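Local coordinates for transcription initiation factor TFIID subunit 6 (Drosophila melanogaster, PDB 1TAF), which serves as a subunit of TFIID, the multiprotein complex that mediates promoter responses to activators and repressors in transcription by RNA polymerase II, at residues B[24-27]-B[28-32]; B[12-15]-B[16-20]; B[6-9]-B[10-13]. All coordinates share one frame; numbering follows the deposited sequence.

All three contacts are local and lie in one part of the histone-fold piece of this longer protein, in the order contact 3, contact 2, contact 1 along the chain. Contact 3 starts helix 9-18, contact 2 finishes it, and contact 1 opens the long helix 26-53; their centres lie about 9 to 12 Å apart. Contacts 2 and 3 share Met12 and Lys13, and these residues are among those that join helix 9-18 to contact 1: Lys13 NZ forms a salt bridge with Asp26 OD1 at 3.0 Å, and Met12 packs near Ala29. Together they are consistent with a set placement of the first helix against the central one, beside the partner protein.

Contact 1 of 3, residues B[24-27]-B[28-32]; sequences LSDD and AAKEL. With ZN (zinc ion), chain D; ZN (zinc ion), chain G.
The flat carboxylate of Asp27 has a zinc ion beyond its two oxygens, little displaced from their plane, 2.0 Å from OD2 and a longer 2.8 Å from OD1. Ala28 N lies off one face, 2.8 Å from Asp27 OD1. CG stands between the backbone N and the carbonyl carbon (chi1 56°), which keeps the carboxylate close to the start of the helix. Two waters and an acidic side chain of the partner protein share this zinc, and an acid suits the place because its anionic oxygens can bind the metal. One turn on, the carboxylate of Glu31 instead binds a second zinc through OE2 alone, at 2.0 Å, with OE1 4.1 Å away. Asp35, a turn further, binds the same ion. The turns are joined by Ala29 N to Ser25 O at 3.0 Å, a nearly straight bond (167°), and by Glu31 N to Asp27 O. Ser25 holds the N-cap position, yet its OG bonds to the backbone of the partner protein. Asp26 OD1 lies 4.3 Å from Lys30 NZ, too far for a salt bridge, and pairs with Lys13 instead. On the buried side, Leu24 CD1 meets Ala29 CB at 4.0 Å, where the small alanine is consistent with the close approach of helix 9-18, whose Lys13 and Met12 touch it. These are the N-terminal turns of the histone fold's long central helix, at the partner-protein interface.

Contact 2 of 3, residues B[12-15]-B[16-20]; sequences MKVI and AESIG
A Schellman motif closes the C-terminal end of helix 9-18, and within its last turn Ser18 turns its side chain back onto the carbonyl of Val14. That oxygen is gripped twice: Ser18 OG gives it a bond of 3.0 Å and Ser18 N another of 3.1 Å. The two donors arrive from opposite faces of the carbonyl plane, with the hydroxyl 35° out of it. The torsion matters here: OG is anti to the carbonyl carbon and beside the backbone N (chi1 -59°), which points it back along the helix toward Val14, one turn earlier. Serine suits this exposed place because its short hydroxyl finds a partner within its own helix. Next to it, Ile19 N makes only a weak bond to Ile15 O, and Ile19 CG1 lies 3.6 Å from that same oxygen, so hydrocarbon borders the carbonyl. Gly20 then takes positive phi (73°), a conformation that favours glycine, and its N bonds to Glu17 O at 3.2 Å. Deeper in the helix, Ala16 N bonds to Met12 O at 3.0 Å. The methyl of Ala16 is small enough to fit against Val21 and Leu24, while Ile15 and Ile19 pack on polar side chains of the partner protein. Lys13 reaches away from the turn to Leu24 O and Asp26. Gly20 thus ends the first helix of the histone fold and leads into the loop to the central helix.

Contact 3 of 3, residues B[6-9]-B[10-13]; sequences SISA and ESMK
Ser8 and Ser11 meet hydroxyl to hydroxyl, Ser8 OG donating to Ser11 OG at 2.8 Å. This bond is short, whereas the backbone bonds of the turn are weak, and Ser8 is shaped for it by a first torsion of 64°, which holds OG over the start of the helix. Ser11 OG is also bonded to an acidic side chain of the partner protein, so the short serine pair links the entry of the helix to the neighbouring chain. Replacing Ser8 by an alanine would probably leave Ser11 OG without its Ser8 donor, though still bonded to the acid, and open a small gap at the helix entry. In the backbone, Ser11 N reaches Ser8 O at 3.2 Å with an angle of 130°, and Met12 N reaches Ala9 O at the same distance. The apolar contact is made by Ile7. Its CG2 branch, anti to the backbone N, touches Met12 CE at 3.4 Å, tighter than usual, and Ser11 CB at 3.8 Å. The side chains of Ile7 and Met12 cross at about a right angle, and Ile7 continues onto Leu40 of helix 26-53, a buried place that suits a branched hydrocarbon. Lys13 CG lies 3.4 Å from Ala9 O, and the small Ala9 methyl packs on Lys30. Ser8 and Ile7, just before helix 9-18, meet Ser11 and Met12: the N-terminal entry of the histone fold's first helix.

Contact 1 of 3, residues B[24-27]-B[28-32]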
# COMPACT_ATOMS: atom_id res chain seq x y z
N LEU B 24 22.75 0.58 -3.40
CA LEU B 24 21.94 -0.26 -4.26
C LEU B 24 22.89 -1.00 -5.18
O LEU B 24 23.90 -0.45 -5.61
CB LEU B 24 21.03 0.56 -5.18
CG LEU B 24 20.11 1.61 -4.60
CD1 LEU B 24 19.31 2.26 -5.74
CD2 LEU B 24 19.19 0.95 -3.58
N SER B 25 22.54 -2.24 -5.47
CA SER B 25 23.31 -3.05 -6.41
C SER B 25 23.07 -2.38 -7.77
O SER B 25 22.04 -1.71 -7.97
CB SER B 25 22.76 -4.47 -6.40
OG SER B 25 22.78 -5.00 -5.08
N ASP B 26 24.00 -2.53 -8.71
CA ASP B 26 23.83 -1.90 -10.02
C ASP B 26 22.59 -2.39 -10.74
O ASP B 26 21.90 -1.61 -11.37
CB ASP B 26 25.07 -2.11 -10.90
CG ASP B 26 26.30 -1.40 -10.36
OD1 ASP B 26 26.15 -0.44 -9.57
OD2 ASP B 26 27.42 -1.81 -10.72
N ASP B 27 22.30 -3.69 -10.64
CA ASP B 27 21.12 -4.23 -11.30
C ASP B 27 19.81 -3.70 -10.69
O ASP B 27 18.82 -3.49 -11.40
CB ASP B 27 21.16 -5.78 -11.36
CG ASP B 27 21.32 -6.45 -9.97
OD1 ASP B 27 21.35 -5.76 -8.91
OD2 ASP B 27 21.41 -7.70 -9.95
N ALA B 28 19.83 -3.45 -9.38
CA ALA B 28 18.67 -2.92 -8.68
C ALA B 28 18.41 -1.47 -9.11
O ALA B 28 17.28 -1.10 -9.42
CB ALA B 28 18.88 -3.00 -7.16
N ALA B 29 19.46 -0.65 -9.17
CA ALA B 29 19.33 0.74 -9.60
C ALA B 29 18.86 0.83 -11.05
O ALA B 29 18.04 1.69 -11.37
CB ALA B 29 20.66 1.49 -9.43
N LYS B 30 19.40 -0.03 -11.93
CA LYS B 30 19.02 -0.05 -13.35
C LYS B 30 17.55 -0.43 -13.50
O LYS B 30 16.82 0.13 -14.33
CB LYS B 30 19.85 -1.06 -14.15
CG LYS B 30 21.36 -0.91 -14.04
CD LYS B 30 21.88 0.39 -14.62
CE LYS B 30 23.36 0.63 -14.25
NZ LYS B 30 23.59 0.73 -12.77
N GLU B 31 17.11 -1.42 -12.73
CA GLU B 31 15.73 -1.86 -12.80
C GLU B 31 14.79 -0.73 -12.39
O GLU B 31 13.81 -0.46 -13.07
CB GLU B 31 15.51 -3.08 -11.90
CG GLU B 31 14.07 -3.60 -11.90
CD GLU B 31 13.65 -4.20 -13.23
OE1 GLU B 31 14.52 -4.49 -14.08
OE2 GLU B 31 12.43 -4.39 -13.44
N LEU B 32 15.10 -0.08 -11.28
CA LEU B 32 14.31 1.02 -10.76
C LEU B 32 14.27 2.21 -11.70
O LEU B 32 13.23 2.85 -11.85
CB LEU B 32 14.86 1.48 -9.41
CG LEU B 32 14.16 1.01 -8.14
CD1 LEU B 32 14.90 1.57 -6.96
CD2 LEU B 32 12.72 1.48 -8.12
ZN ZN D . 21.99 -8.35 -8.12
ZN ZN G . 10.81 -3.79 -12.46
O HOH W 1 24.22 -7.94 -7.78
O HOH W 2 21.46 -10.32 -8.40
O HOH W 3 10.68 -4.76 -10.59

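Contact 2 of 3, residues B[12-15]-B[16-20]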
# COMPACT_ATOMS: atom_id res chain seq x y z
N MET B 12 19.05 7.02 -9.09
CA MET B 12 18.42 6.14 -8.10
C MET B 12 19.31 6.04 -6.87
O MET B 12 18.82 5.90 -5.75
CB MET B 12 18.22 4.73 -8.68
CG MET B 12 17.43 4.67 -9.98
SD MET B 12 15.74 5.22 -9.82
CE MET B 12 15.85 6.92 -10.35
N LYS B 13 20.61 6.10 -7.11
CA LYS B 13 21.60 6.03 -6.04
C LYS B 13 21.52 7.26 -5.13
O LYS B 13 21.58 7.17 -3.90
CB LYS B 13 23.01 5.95 -6.66
CG LYS B 13 23.16 4.98 -7.83
CD LYS B 13 23.37 3.55 -7.35
CE LYS B 13 24.18 2.76 -8.38
NZ LYS B 13 24.39 1.33 -7.99
N VAL B 14 21.39 8.43 -5.75
CA VAL B 14 21.30 9.68 -5.03
C VAL B 14 20.06 9.67 -4.16
O VAL B 14 20.10 10.08 -3.02
CB VAL B 14 21.22 10.87 -5.99
CG1 VAL B 14 20.90 12.16 -5.24
CG2 VAL B 14 22.54 10.99 -6.75
N ILE B 15 18.94 9.21 -4.73
CA ILE B 15 17.69 9.14 -3.99
C ILE B 15 17.83 8.18 -2.80
O ILE B 15 17.38 8.48 -1.70
CB ILE B 15 16.52 8.72 -4.92
CG1 ILE B 15 16.22 9.84 -5.92
CG2 ILE B 15 15.28 8.39 -4.09
CD1 ILE B 15 15.17 9.47 -6.95
N ALA B 16 18.50 7.05 -3.01
CA ALA B 16 18.70 6.06 -1.96
C ALA B 16 19.46 6.64 -0.77
O ALA B 16 19.11 6.37 0.39
CB ALA B 16 19.44 4.84 -2.51
N GLU B 17 20.48 7.46 -1.05
CA GLU B 17 21.25 8.08 0.02
C GLU B 17 20.45 9.12 0.77
O GLU B 17 20.59 9.26 1.98
CB GLU B 17 22.50 8.76 -0.53
CG GLU B 17 23.58 7.83 -0.96
CD GLU B 17 24.93 8.49 -0.89
OE1 GLU B 17 25.06 9.65 -1.36
OE2 GLU B 17 25.86 7.86 -0.34
N SER B 18 19.63 9.86 0.04
CA SER B 18 18.82 10.91 0.65
C SER B 18 17.79 10.37 1.63
O SER B 18 17.30 11.10 2.48
CB SER B 18 18.13 11.73 -0.44
OG SER B 18 19.10 12.32 -1.29
N ILE B 19 17.44 9.09 1.51
CA ILE B 19 16.48 8.51 2.42
C ILE B 19 17.10 7.51 3.38
O ILE B 19 16.40 6.88 4.17
CB ILE B 19 15.26 7.90 1.68
CG1 ILE B 19 15.67 6.68 0.84
CG2 ILE B 19 14.57 8.98 0.85
CD1 ILE B 19 14.49 5.89 0.25
N GLY B 20 18.41 7.35 3.30
CA GLY B 20 19.09 6.45 4.21
C GLY B 20 18.94 4.95 4.08
O GLY B 20 19.23 4.22 5.04

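Contact 3 of 3, residues B[6-9]-B[10-13]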
# COMPACT_ATOMS: atom_id res chain seq x y z
N SER B 6 15.15 8.01 -20.53
CA SER B 6 14.91 7.37 -19.26
C SER B 6 15.81 7.95 -18.18
O SER B 6 16.87 8.49 -18.47
CB SER B 6 15.12 5.86 -19.38
OG SER B 6 16.44 5.56 -19.76
N ILE B 7 15.32 7.91 -16.95
CA ILE B 7 16.06 8.39 -15.80
C ILE B 7 17.28 7.48 -15.63
O ILE B 7 17.19 6.27 -15.84
CB ILE B 7 15.16 8.35 -14.53
CG1 ILE B 7 14.00 9.36 -14.66
CG2 ILE B 7 15.98 8.58 -13.27
CD1 ILE B 7 14.43 10.83 -14.79
N SER B 8 18.42 8.05 -15.28
CA SER B 8 19.64 7.27 -15.11
C SER B 8 19.63 6.43 -13.84
O SER B 8 18.98 6.79 -12.84
CB SER B 8 20.87 8.19 -15.07
OG SER B 8 20.81 9.04 -13.93
N ALA B 9 20.37 5.33 -13.87
CA ALA B 9 20.50 4.45 -12.72
C ALA B 9 21.23 5.21 -11.61
O ALA B 9 21.03 4.95 -10.43
CB ALA B 9 21.27 3.24 -13.10
N GLU B 10 22.06 6.18 -12.01
CA GLU B 10 22.82 7.00 -11.05
C GLU B 10 21.90 7.83 -10.16
O GLU B 10 22.13 7.97 -8.95
CB GLU B 10 23.80 7.89 -11.80
CG GLU B 10 24.71 8.69 -10.90
CD GLU B 10 25.50 7.83 -9.93
OE1 GLU B 10 25.89 6.70 -10.31
OE2 GLU B 10 25.72 8.29 -8.78
N SER B 11 20.82 8.35 -10.74
CA SER B 11 19.84 9.14 -10.00
C SER B 11 19.16 8.33 -8.90
O SER B 11 18.74 8.88 -7.89
CB SER B 11 18.78 9.69 -10.95
OG SER B 11 19.37 10.45 -11.98
N MET B 12 19.05 7.02 -9.09
CA MET B 12 18.42 6.14 -8.10
C MET B 12 19.31 6.04 -6.87
O MET B 12 18.82 5.90 -5.75
CB MET B 12 18.22 4.73 -8.68
CG MET B 12 17.43 4.67 -9.98
SD MET B 12 15.74 5.22 -9.82
CE MET B 12 15.85 6.92 -10.35
N LYS B 13 20.61 6.10 -7.11
CA LYS B 13 21.60 6.03 -6.04
C LYS B 13 21.52 7.26 -5.13
O LYS B 13 21.58 7.17 -3.90
CB LYS B 13 23.01 5.95 -6.66
CG LYS B 13 23.16 4.98 -7.83
CD LYS B 13 23.37 3.55 -7.35
CE LYS B 13 24.18 2.76 -8.38
NZ LYS B 13 24.39 1.33 -7.99